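Chloride intracellular channel exc-4 (Caenorhabditis elegans, PDB 2YV9) regulates the size of the excretory canal lumen as it grows and may insert into membranes to form chloride ion channels. Local coordinates at residues A[46-49]-A[50-54]; A[66-69]-A[70-74]; A[139-142]-A[143-146]; A[156-159]-A[160-163]; A[242-245]-A[246-250]. All blocks are in the same frame, centred on the assembly; numbering follows the deposited sequence.

Contact 1 of 5, residues A[46-49]-A[50-54]; sequences ELYA and LYEIG
Y51 points the edge of its ring at the face of Y48, an edge-to-face pair with centroids 5.3 Å apart and planes at 59°. Y51 CD2 does the touching, 4.0 Å from Y48 CE1 and over the centre of the Y48 ring. E52 comes to the edge of the same ring. Its OE1 lies in the ring plane, 3.4 Å from Y48 CE2, and the carboxylate stands almost square to the ring. E52 CG is wedged between the backbone N and the carbonyl carbon (chi1 67°), which turns the carboxylate back over the last turn. There a water donates to both A49 O and E52 OE2, 2.7 and 2.6 Å away. The backbone bonds are helical: Y51 N to L47 O and E52 N to Y48 O, each 2.8 Å. G54, with positive phi, closes the helix in a Schellman motif, and its N reaches Y51 O. Helix 38-52 is the crossover of a beta-alpha-beta unit in the thioredoxin-like domain, and is predicted to cross the membrane after insertion. L47 and L50 pack on I101 of helix 94-107, Y48 lies on helix 232-236, and strands 19-25 and 57-63 flank the helix in sequence.

Contact 2 of 5, residues A[66-69]-A[70-74]; sequences NSEA and FKKNF
S67 OG approaches the F70 ring obliquely. The closer approach is to the stem of the side chain, where S67 OG lies 2.9 Å from F70 CB. The F70 side chain also packs on I81 of strand 81-84, and the F74 ring meets that of Y23, with planes at about 60°. S67 is the N-cap of helix 68-74. Its OG accepts from F70 N at 3.1 Å, and chi1 of 74° places it between the backbone N and the carbonyl carbon, near enough to F70 N for this bond. The same OG is also bonded to N64 O. With an alanine at this position, F70 N would probably be left with its weak bond to S67 O, and N64 O would lose the hydroxyl. S67 O takes the straight bond from K71 N, 3.1 Å long, nearly on the line of the carbonyl. This capped helix belongs to the thioredoxin-like N-terminal domain and rests by F70 and F74 on its sheet. E68 and K72 run side by side, but E68 OE2 and K72 NZ are 4.2 Å apart, beyond a salt bridge. In the second subunit, E68 OE2 bonds to N253, N73 OD1 to R135, and K72 NZ makes a long, weak ion pair with E139. The extended K71 chain runs back along the cap, its CE 3.7 Å from N66 O.

Contact 3 of 5, residues A[139-142]-A[143-146]; sequences EFDK and GKKE
K144 sets its ammonium group over the face of the F140 ring. NZ is 4.4 Å from the ring centroid and 9° off the ring normal, a cation-pi contact. The same nitrogen donates to F140 O, with the donor tilted 17° from the carbonyl plane. The distance from K144 NZ to F140 O, 2.5 Å, is unusually short, and its exact value is doubtful. The K144 chain is extended as far as CE and bends at its last torsion, chi4 60°. This bend turns NZ toward F140 instead of carrying it straight on. On the way the chain passes D141, with K144 CD 3.9 Å from D141 OD1. The two side chains cross at about a right angle. The charged end of D141 is engaged elsewhere, OD2 in a salt bridge to K137 and OD1 in a hydrogen bond to S148. The backbone makes a type II beta turn from D141 to K144, just where helix 117-140 gives way to the loop before helix 155-178. G143 holds the third position with positive phi, and a CB there would clash with K142 O. K144 N donates to D141 O at 3.2 Å, from well above the carbonyl plane. A water joins the two ends of the turn. It donates to D141 O at 3.0 Å and to K144 O at 2.6 Å. F140 is also packed against L153 and P154 of the following loop.

Contact 4 of 5, residues A[156-159]-A[160-163]; sequences QIKV and HYNR
H160 N bonds three residues back to I157 O at 3.3 Å, from 50° out of the carbonyl plane, while Y161 N stands 4.0 Å from I157 O, so the usual bond four back is missing and the turn is locally 3-10-like before N162 N and R163 N reach four back to K158 O and V159 O, each at 2.9 Å. One side-chain bond follows the same spacing of four. K158 NZ donates to N162 OD1 at 2.8 Å, in the carbonyl plane and on a lone pair. The K158 chain is extended up to CE and then bends at chi4 (-64°), which brings NZ round to the amide. The same NZ lies at the edge of the Y161 ring, near its plane and 4.0 Å from CD2. These residues form the opening turns of helix 155-178, which packs beside helix 117-140 in the helical C-terminal domain of the GST-like fold. H160 and I157 face that neighbour: H160 touches F133 and A136, and I157 touches F140. The H160 ring is covered on one face by V159 CG1, which stands over its centre. At its edge, in plane, is a water. That water is 2.9 Å from H160 NE2 and donates to Q156 O, so it joins the imidazole to the carbonyl four residues back. V159 and R163 run side by side, V159 CG2 4.2 Å from R163 NE. The Y161 ring makes an edge-to-face pair with F212, and its side chain touches V150.

Contact 5 of 5, residues A[242-245]-A[246-250]; sequences QDII and HHYKE
I244 and Y248 lie one turn apart on helix 241-251, in the helical C-terminal domain of the GST-like fold, and point the same way. Y248 CG is anti to its carbonyl carbon, chi1 -71°, which lays the ring back along the preceding turn. Its edge comes up to I244 O, with CD2 3.2 Å away, and CE2 touches I244 CG2 at 4.0 Å. H247 takes the other setting, chi1 171°. Its imidazole edge stands over the Y248 ring, with CD2 3.8 Å above the plane. At the far end of the ring, Y248 OH is bonded to both Y127 OH and H201 ND1. A phenylalanine in its place would probably leave Y127 OH and H201 ND1 without the hydroxyl they share. The next pair along, I245 and K249, are also side by side. A bend in the K249 chain lets NZ reach F255 O while CD stays against I245. D243 and Q242 turn elsewhere, D243 to R33 and S27, Q242 to T266 and Q263. Backbone bonds hold the spacing, with H246 N to Q242 O at 2.9 Å and K249 N to I245 O at 2.8 Å. On the same pair, I245 CG2 rests 3.6 Å from K249 CD.

In the fold
All five contacts are local and follow in series along the chain. None nests in or crosses another, and none closes a long loop. Contact 1 ends the crossover helix of the thioredoxin-like domain. Contact 2 starts helix 68-74 of that domain, its nearest atoms about 13 Å from contact 1. Contact 3 turns the chain at the end of helix 117-140, and contact 4 opens helix 155-178. These two touch through F140 and I157, where their helices pack. Contact 5 lies on helix 241-251 and comes back toward the N-terminal domain, its nearest atoms about 7 Å from contact 2. D243 and E250 reach R33 and K25 there.

Contact 1 of 5, residues A[46-49]-A[50-54]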
# COMPACT_ATOMS: atom_id res chain seq x y z
N GLU A 46 4.83 -3.03 -14.34
CA GLU A 46 4.70 -1.67 -14.87
C GLU A 46 6.09 -1.02 -15.10
O GLU A 46 6.36 -0.39 -16.15
CB GLU A 46 3.83 -0.85 -13.93
CG GLU A 46 2.36 -1.31 -13.90
CD GLU A 46 1.52 -0.61 -12.85
OE1 GLU A 46 2.05 0.29 -12.15
OE2 GLU A 46 0.34 -0.95 -12.77
N LEU A 47 6.95 -1.10 -14.11
CA LEU A 47 8.33 -0.61 -14.29
C LEU A 47 9.04 -1.26 -15.48
O LEU A 47 9.77 -0.57 -16.21
CB LEU A 47 9.14 -0.77 -13.02
CG LEU A 47 8.64 0.23 -11.95
CD1 LEU A 47 9.29 -0.10 -10.57
CD2 LEU A 47 8.90 1.66 -12.25
N TYR A 48 8.84 -2.55 -15.68
CA TYR A 48 9.47 -3.27 -16.80
C TYR A 48 8.96 -2.70 -18.13
O TYR A 48 9.74 -2.51 -19.07
CB TYR A 48 9.23 -4.79 -16.75
CG TYR A 48 10.26 -5.53 -17.58
CD1 TYR A 48 11.40 -6.08 -16.98
CD2 TYR A 48 10.12 -5.65 -18.95
CE1 TYR A 48 12.36 -6.71 -17.74
CE2 TYR A 48 11.07 -6.29 -19.71
CZ TYR A 48 12.19 -6.82 -19.12
OH TYR A 48 13.15 -7.49 -19.89
N ALA A 49 7.67 -2.41 -18.20
CA ALA A 49 7.11 -1.80 -19.42
C ALA A 49 7.89 -0.53 -19.79
O ALA A 49 8.24 -0.30 -20.95
CB ALA A 49 5.61 -1.45 -19.27
N LEU A 50 8.16 0.29 -18.78
CA LEU A 50 8.88 1.57 -18.98
C LEU A 50 10.37 1.39 -19.26
O LEU A 50 10.93 2.06 -20.16
CB LEU A 50 8.71 2.53 -17.81
CG LEU A 50 7.31 2.93 -17.35
CD1 LEU A 50 7.40 3.83 -16.14
CD2 LEU A 50 6.61 3.66 -18.49
N TYR A 51 11.01 0.54 -18.48
CA TYR A 51 12.37 0.01 -18.70
C TYR A 51 12.59 -0.45 -20.16
O TYR A 51 13.54 0.00 -20.81
CB TYR A 51 12.65 -1.16 -17.77
CG TYR A 51 13.92 -1.87 -18.06
CD1 TYR A 51 15.15 -1.30 -17.74
CD2 TYR A 51 13.92 -3.12 -18.67
CE1 TYR A 51 16.35 -1.97 -18.01
CE2 TYR A 51 15.11 -3.79 -18.97
CZ TYR A 51 16.32 -3.21 -18.63
OH TYR A 51 17.49 -3.89 -18.92
N GLU A 52 11.74 -1.33 -20.67
CA GLU A 52 12.03 -2.00 -21.96
C GLU A 52 11.95 -1.03 -23.14
O GLU A 52 12.51 -1.30 -24.20
CB GLU A 52 11.10 -3.18 -22.22
CG GLU A 52 9.65 -2.82 -22.46
CD GLU A 52 8.71 -4.04 -22.53
OE1 GLU A 52 9.16 -5.20 -22.32
OE2 GLU A 52 7.51 -3.81 -22.81
N ILE A 53 11.25 0.08 -22.98
CA ILE A 53 11.23 1.12 -24.04
C ILE A 53 12.21 2.29 -23.80
O ILE A 53 12.23 3.26 -24.57
CB ILE A 53 9.80 1.63 -24.29
CG1 ILE A 53 9.20 2.29 -23.03
CG2 ILE A 53 8.89 0.47 -24.76
CD1 ILE A 53 7.79 2.85 -23.26
N GLY A 54 13.03 2.19 -22.74
CA GLY A 54 14.01 3.25 -22.43
C GLY A 54 13.48 4.49 -21.74
O GLY A 54 14.16 5.52 -21.71
O HOH W 1 6.58 -1.39 -22.85

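Contact 2 of 5, residues A[66-69]-A[70-74]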
# COMPACT_ATOMS: atom_id res chain seq x y z
N ASN A 66 11.40 -8.79 7.73
CA ASN A 66 11.64 -8.99 9.15
C ASN A 66 13.02 -8.51 9.59
O ASN A 66 13.29 -8.48 10.79
CB ASN A 66 11.39 -10.47 9.50
CG ASN A 66 9.90 -10.82 9.49
OD1 ASN A 66 9.12 -10.23 10.24
ND2 ASN A 66 9.51 -11.76 8.63
N SER A 67 13.87 -8.09 8.64
CA SER A 67 15.21 -7.57 9.00
C SER A 67 15.18 -6.25 9.80
O SER A 67 14.42 -5.34 9.49
CB SER A 67 16.06 -7.36 7.76
OG SER A 67 15.62 -6.23 7.06
N GLU A 68 16.04 -6.15 10.82
CA GLU A 68 16.23 -4.91 11.58
C GLU A 68 16.53 -3.70 10.71
O GLU A 68 16.01 -2.61 10.97
CB GLU A 68 17.36 -5.07 12.62
CG GLU A 68 17.68 -3.76 13.42
CD GLU A 68 18.81 -3.95 14.46
OE1 GLU A 68 19.50 -4.99 14.42
OE2 GLU A 68 19.01 -3.04 15.31
N ALA A 69 17.40 -3.86 9.71
CA ALA A 69 17.79 -2.74 8.87
C ALA A 69 16.61 -2.24 8.04
O ALA A 69 16.48 -1.04 7.80
CB ALA A 69 18.97 -3.10 7.95
N PHE A 70 15.77 -3.17 7.60
CA PHE A 70 14.63 -2.80 6.75
C PHE A 70 13.57 -2.08 7.55
O PHE A 70 13.01 -1.10 7.10
CB PHE A 70 13.98 -4.02 6.11
CG PHE A 70 12.83 -3.65 5.23
CD1 PHE A 70 13.05 -2.98 4.03
CD2 PHE A 70 11.53 -3.89 5.63
CE1 PHE A 70 11.99 -2.61 3.22
CE2 PHE A 70 10.47 -3.53 4.81
CZ PHE A 70 10.70 -2.86 3.63
N LYS A 71 13.33 -2.57 8.76
CA LYS A 71 12.42 -1.91 9.68
C LYS A 71 12.90 -0.52 10.02
O LYS A 71 12.10 0.40 10.11
CB LYS A 71 12.27 -2.73 10.97
CG LYS A 71 11.56 -4.06 10.77
CD LYS A 71 11.40 -4.80 12.09
CE LYS A 71 10.67 -6.12 11.92
NZ LYS A 71 10.45 -6.81 13.25
N LYS A 72 14.20 -0.35 10.23
CA LYS A 72 14.72 0.93 10.63
C LYS A 72 14.80 1.90 9.45
O LYS A 72 14.51 3.09 9.58
CB LYS A 72 16.12 0.77 11.23
CG LYS A 72 16.60 1.99 11.95
CD LYS A 72 18.06 1.86 12.38
CE LYS A 72 18.30 0.72 13.32
NZ LYS A 72 19.58 0.92 14.06
N ASN A 73 15.23 1.39 8.30
CA ASN A 73 15.30 2.23 7.08
C ASN A 73 13.96 2.77 6.56
O ASN A 73 13.91 3.89 6.07
CB ASN A 73 16.04 1.50 5.96
CG ASN A 73 17.51 1.36 6.23
OD1 ASN A 73 18.04 1.92 7.19
ND2 ASN A 73 18.20 0.62 5.38
N PHE A 74 12.88 1.99 6.69
CA PHE A 74 11.56 2.39 6.20
C PHE A 74 10.47 2.48 7.26
O PHE A 74 9.27 2.58 6.96
CB PHE A 74 11.15 1.47 5.05
CG PHE A 74 12.11 1.51 3.92
CD1 PHE A 74 12.13 2.60 3.04
CD2 PHE A 74 13.04 0.50 3.74
CE1 PHE A 74 13.04 2.67 2.02
CE2 PHE A 74 13.97 0.57 2.71
CZ PHE A 74 13.95 1.65 1.84

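Contact 3 of 5, residues A[139-142]-A[143-146]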
# COMPACT_ATOMS: atom_id res chain seq x y z
N GLU A 139 -8.75 -25.75 5.64
CA GLU A 139 -9.35 -26.07 6.95
C GLU A 139 -10.07 -27.44 6.90
O GLU A 139 -10.09 -28.22 7.88
CB GLU A 139 -10.31 -24.98 7.39
CG GLU A 139 -9.67 -23.60 7.54
CD GLU A 139 -8.86 -23.38 8.83
OE1 GLU A 139 -8.70 -24.30 9.66
OE2 GLU A 139 -8.40 -22.22 9.01
N PHE A 140 -10.67 -27.74 5.76
CA PHE A 140 -11.37 -29.02 5.63
C PHE A 140 -10.39 -30.18 5.70
O PHE A 140 -10.70 -31.27 6.25
CB PHE A 140 -12.11 -29.07 4.28
CG PHE A 140 -12.95 -30.27 4.12
CD1 PHE A 140 -14.08 -30.44 4.92
CD2 PHE A 140 -12.62 -31.26 3.22
CE1 PHE A 140 -14.87 -31.57 4.79
CE2 PHE A 140 -13.41 -32.37 3.08
CZ PHE A 140 -14.52 -32.54 3.87
N ASP A 141 -9.19 -29.95 5.19
CA ASP A 141 -8.18 -31.01 5.06
C ASP A 141 -7.31 -31.13 6.32
O ASP A 141 -6.48 -32.01 6.40
CB ASP A 141 -7.29 -30.77 3.84
CG ASP A 141 -8.01 -31.04 2.52
OD1 ASP A 141 -9.00 -31.82 2.55
OD2 ASP A 141 -7.55 -30.53 1.46
N LYS A 142 -7.52 -30.24 7.28
CA LYS A 142 -6.78 -30.27 8.55
C LYS A 142 -7.04 -31.62 9.23
O LYS A 142 -8.18 -32.04 9.39
CB LYS A 142 -7.23 -29.10 9.44
CG LYS A 142 -6.32 -28.73 10.59
CD LYS A 142 -6.81 -27.45 11.28
CE LYS A 142 -6.14 -27.24 12.65
NZ LYS A 142 -4.95 -26.35 12.64
N GLY A 143 -5.97 -32.32 9.62
CA GLY A 143 -6.11 -33.62 10.29
C GLY A 143 -6.31 -34.80 9.37
O GLY A 143 -6.77 -35.86 9.79
N LYS A 144 -5.95 -34.63 8.11
CA LYS A 144 -5.99 -35.69 7.14
C LYS A 144 -4.60 -35.85 6.57
O LYS A 144 -3.94 -34.85 6.29
CB LYS A 144 -6.90 -35.29 5.98
CG LYS A 144 -8.35 -35.14 6.36
CD LYS A 144 -9.18 -34.72 5.15
CE LYS A 144 -10.69 -34.70 5.44
NZ LYS A 144 -11.08 -33.76 6.52
N LYS A 145 -4.12 -37.07 6.37
CA LYS A 145 -2.81 -37.17 5.72
C LYS A 145 -2.90 -37.01 4.20
O LYS A 145 -2.08 -36.31 3.61
CB LYS A 145 -2.03 -38.41 6.13
CG LYS A 145 -2.78 -39.68 6.26
CD LYS A 145 -1.91 -40.70 6.99
CE LYS A 145 -2.70 -41.93 7.33
NZ LYS A 145 -3.51 -42.43 6.14
N GLU A 146 -3.89 -37.64 3.59
CA GLU A 146 -4.16 -37.42 2.16
C GLU A 146 -5.24 -36.35 2.05
O GLU A 146 -6.28 -36.48 2.66
CB GLU A 146 -4.63 -38.73 1.52
CG GLU A 146 -4.81 -38.70 0.00
CD GLU A 146 -3.52 -38.37 -0.75
OE1 GLU A 146 -2.42 -38.75 -0.26
OE2 GLU A 146 -3.59 -37.74 -1.82
O HOH W 2 -4.48 -33.07 4.44

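Contact 4 of 5, residues A[156-159]-A[160-163]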
# COMPACT_ATOMS: atom_id res chain seq x y z
N GLN A 156 -20.72 -26.98 0.88
CA GLN A 156 -20.34 -25.68 1.46
C GLN A 156 -18.85 -25.33 1.28
O GLN A 156 -18.49 -24.15 1.43
CB GLN A 156 -20.72 -25.59 2.95
CG GLN A 156 -19.75 -26.29 3.92
CD GLN A 156 -19.82 -27.80 3.89
OE1 GLN A 156 -20.55 -28.38 3.09
NE2 GLN A 156 -19.05 -28.46 4.76
N ILE A 157 -18.05 -26.32 0.89
CA ILE A 157 -16.66 -26.08 0.50
C ILE A 157 -16.55 -25.97 -1.03
O ILE A 157 -15.88 -25.08 -1.54
CB ILE A 157 -15.75 -27.14 1.05
CG1 ILE A 157 -15.91 -27.17 2.58
CG2 ILE A 157 -14.26 -26.87 0.70
CD1 ILE A 157 -15.33 -28.25 3.11
N LYS A 158 -17.21 -26.90 -1.71
CA LYS A 158 -17.09 -26.94 -3.18
C LYS A 158 -17.67 -25.71 -3.87
O LYS A 158 -17.16 -25.29 -4.95
CB LYS A 158 -17.75 -28.18 -3.74
CG LYS A 158 -17.29 -28.42 -5.20
CD LYS A 158 -17.64 -29.78 -5.68
CE LYS A 158 -17.15 -30.01 -7.09
NZ LYS A 158 -17.79 -29.10 -8.10
N VAL A 159 -18.66 -25.05 -3.25
CA VAL A 159 -19.22 -23.82 -3.83
C VAL A 159 -18.15 -22.74 -4.12
O VAL A 159 -18.22 -22.09 -5.15
CB VAL A 159 -20.42 -23.21 -3.02
CG1 VAL A 159 -20.03 -22.84 -1.61
CG2 VAL A 159 -21.00 -21.98 -3.76
N HIS A 160 -17.11 -22.63 -3.29
CA HIS A 160 -16.11 -21.58 -3.53
C HIS A 160 -15.31 -21.93 -4.79
O HIS A 160 -14.94 -21.05 -5.58
CB HIS A 160 -15.15 -21.50 -2.34
CG HIS A 160 -15.84 -21.34 -1.03
ND1 HIS A 160 -16.65 -20.26 -0.75
CD2 HIS A 160 -15.85 -22.12 0.08
CE1 HIS A 160 -17.09 -20.36 0.49
NE2 HIS A 160 -16.63 -21.49 1.02
N TYR A 161 -15.09 -23.22 -4.97
CA TYR A 161 -14.38 -23.71 -6.15
C TYR A 161 -15.22 -23.45 -7.39
O TYR A 161 -14.71 -23.07 -8.41
CB TYR A 161 -14.08 -25.21 -6.05
CG TYR A 161 -13.70 -25.86 -7.39
CD1 TYR A 161 -12.45 -25.71 -7.92
CD2 TYR A 161 -14.65 -26.58 -8.11
CE1 TYR A 161 -12.09 -26.31 -9.13
CE2 TYR A 161 -14.33 -27.18 -9.29
CZ TYR A 161 -13.06 -27.03 -9.82
OH TYR A 161 -12.85 -27.67 -11.07
N ASN A 162 -16.49 -23.78 -7.30
CA ASN A 162 -17.39 -23.56 -8.45
C ASN A 162 -17.44 -22.08 -8.82
O ASN A 162 -17.43 -21.75 -10.04
CB ASN A 162 -18.81 -24.11 -8.18
CG ASN A 162 -18.81 -25.61 -7.96
OD1 ASN A 162 -17.84 -26.29 -8.27
ND2 ASN A 162 -19.92 -26.14 -7.40
N ARG A 163 -17.45 -21.19 -7.81
CA ARG A 163 -17.44 -19.74 -8.03
C ARG A 163 -16.15 -19.27 -8.64
O ARG A 163 -16.16 -18.38 -9.50
CB ARG A 163 -17.75 -18.95 -6.78
CG ARG A 163 -19.14 -19.18 -6.28
CD ARG A 163 -19.68 -17.97 -5.51
NE ARG A 163 -21.12 -18.11 -5.30
CZ ARG A 163 -21.86 -17.26 -4.59
NH1 ARG A 163 -21.33 -16.18 -4.02
NH2 ARG A 163 -23.15 -17.50 -4.48
O HOH W 3 -17.01 -22.57 3.69

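Contact 5 of 5, residues A[242-245]-A[246-250]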
# COMPACT_ATOMS: atom_id res chain seq x y z
N GLN A 242 8.08 -22.57 -6.05
CA GLN A 242 8.24 -22.89 -4.64
C GLN A 242 7.98 -21.70 -3.74
O GLN A 242 7.48 -21.86 -2.62
CB GLN A 242 9.64 -23.41 -4.37
CG GLN A 242 9.94 -24.77 -5.00
CD GLN A 242 10.11 -24.72 -6.48
OE1 GLN A 242 10.46 -23.68 -7.07
NE2 GLN A 242 9.94 -25.86 -7.12
N ASP A 243 8.32 -20.50 -4.24
CA ASP A 243 8.11 -19.29 -3.48
C ASP A 243 6.63 -18.85 -3.51
O ASP A 243 6.15 -18.23 -2.57
CB ASP A 243 9.07 -18.18 -3.91
CG ASP A 243 10.49 -18.60 -3.74
OD1 ASP A 243 10.69 -19.17 -2.63
OD2 ASP A 243 11.30 -18.49 -4.70
N ILE A 244 5.90 -19.19 -4.58
CA ILE A 244 4.49 -18.91 -4.59
C ILE A 244 3.81 -19.83 -3.56
O ILE A 244 3.01 -19.38 -2.74
CB ILE A 244 3.86 -19.15 -6.00
CG1 ILE A 244 4.44 -18.15 -7.01
CG2 ILE A 244 2.32 -18.99 -5.91
CD1 ILE A 244 4.12 -18.45 -8.53
N ILE A 245 4.14 -21.12 -3.61
CA ILE A 245 3.57 -22.11 -2.67
C ILE A 245 3.89 -21.71 -1.25
O ILE A 245 3.00 -21.63 -0.39
CB ILE A 245 4.08 -23.51 -2.99
CG1 ILE A 245 3.55 -24.01 -4.34
CG2 ILE A 245 3.63 -24.48 -1.91
CD1 ILE A 245 4.50 -25.02 -5.00
N HIS A 246 5.15 -21.34 -0.99
CA HIS A 246 5.55 -20.98 0.37
C HIS A 246 4.87 -19.73 0.90
O HIS A 246 4.51 -19.67 2.06
CB HIS A 246 7.05 -20.80 0.41
CG HIS A 246 7.59 -20.75 1.80
ND1 HIS A 246 7.89 -19.57 2.45
CD2 HIS A 246 7.84 -21.74 2.69
CE1 HIS A 246 8.33 -19.84 3.67
NE2 HIS A 246 8.30 -21.15 3.85
N HIS A 247 4.61 -18.77 0.00
CA HIS A 247 3.93 -17.55 0.37
C HIS A 247 2.58 -17.88 0.99
O HIS A 247 2.26 -17.35 2.06
CB HIS A 247 3.82 -16.66 -0.89
CG HIS A 247 2.95 -15.46 -0.72
ND1 HIS A 247 3.44 -14.23 -0.30
CD2 HIS A 247 1.63 -15.27 -0.97
CE1 HIS A 247 2.45 -13.35 -0.31
NE2 HIS A 247 1.34 -13.96 -0.69
N TYR A 248 1.80 -18.71 0.31
CA TYR A 248 0.45 -19.03 0.79
C TYR A 248 0.60 -19.96 2.00
O TYR A 248 -0.14 -19.83 2.95
CB TYR A 248 -0.43 -19.63 -0.27
CG TYR A 248 -0.82 -18.60 -1.31
CD1 TYR A 248 -1.91 -17.77 -1.11
CD2 TYR A 248 -0.04 -18.42 -2.42
CE1 TYR A 248 -2.23 -16.81 -2.05
CE2 TYR A 248 -0.34 -17.49 -3.37
CZ TYR A 248 -1.46 -16.67 -3.17
OH TYR A 248 -1.72 -15.69 -4.11
N LYS A 249 1.59 -20.86 1.96
CA LYS A 249 1.76 -21.76 3.13
C LYS A 249 2.09 -20.99 4.40
O LYS A 249 1.50 -21.27 5.45
CB LYS A 249 2.73 -22.92 2.83
CG LYS A 249 2.08 -23.93 1.93
CD LYS A 249 2.93 -25.13 1.61
CE LYS A 249 3.26 -25.93 2.83
NZ LYS A 249 3.70 -27.31 2.46
N GLU A 250 2.98 -20.00 4.31
CA GLU A 250 3.42 -19.26 5.48
C GLU A 250 2.31 -18.43 6.13
O GLU A 250 2.31 -18.25 7.36
CB GLU A 250 4.74 -18.47 5.24
CG GLU A 250 4.68 -17.19 4.38
CD GLU A 250 6.07 -16.53 4.10
OE1 GLU A 250 7.04 -16.83 4.85
OE2 GLU A 250 6.19 -15.68 3.15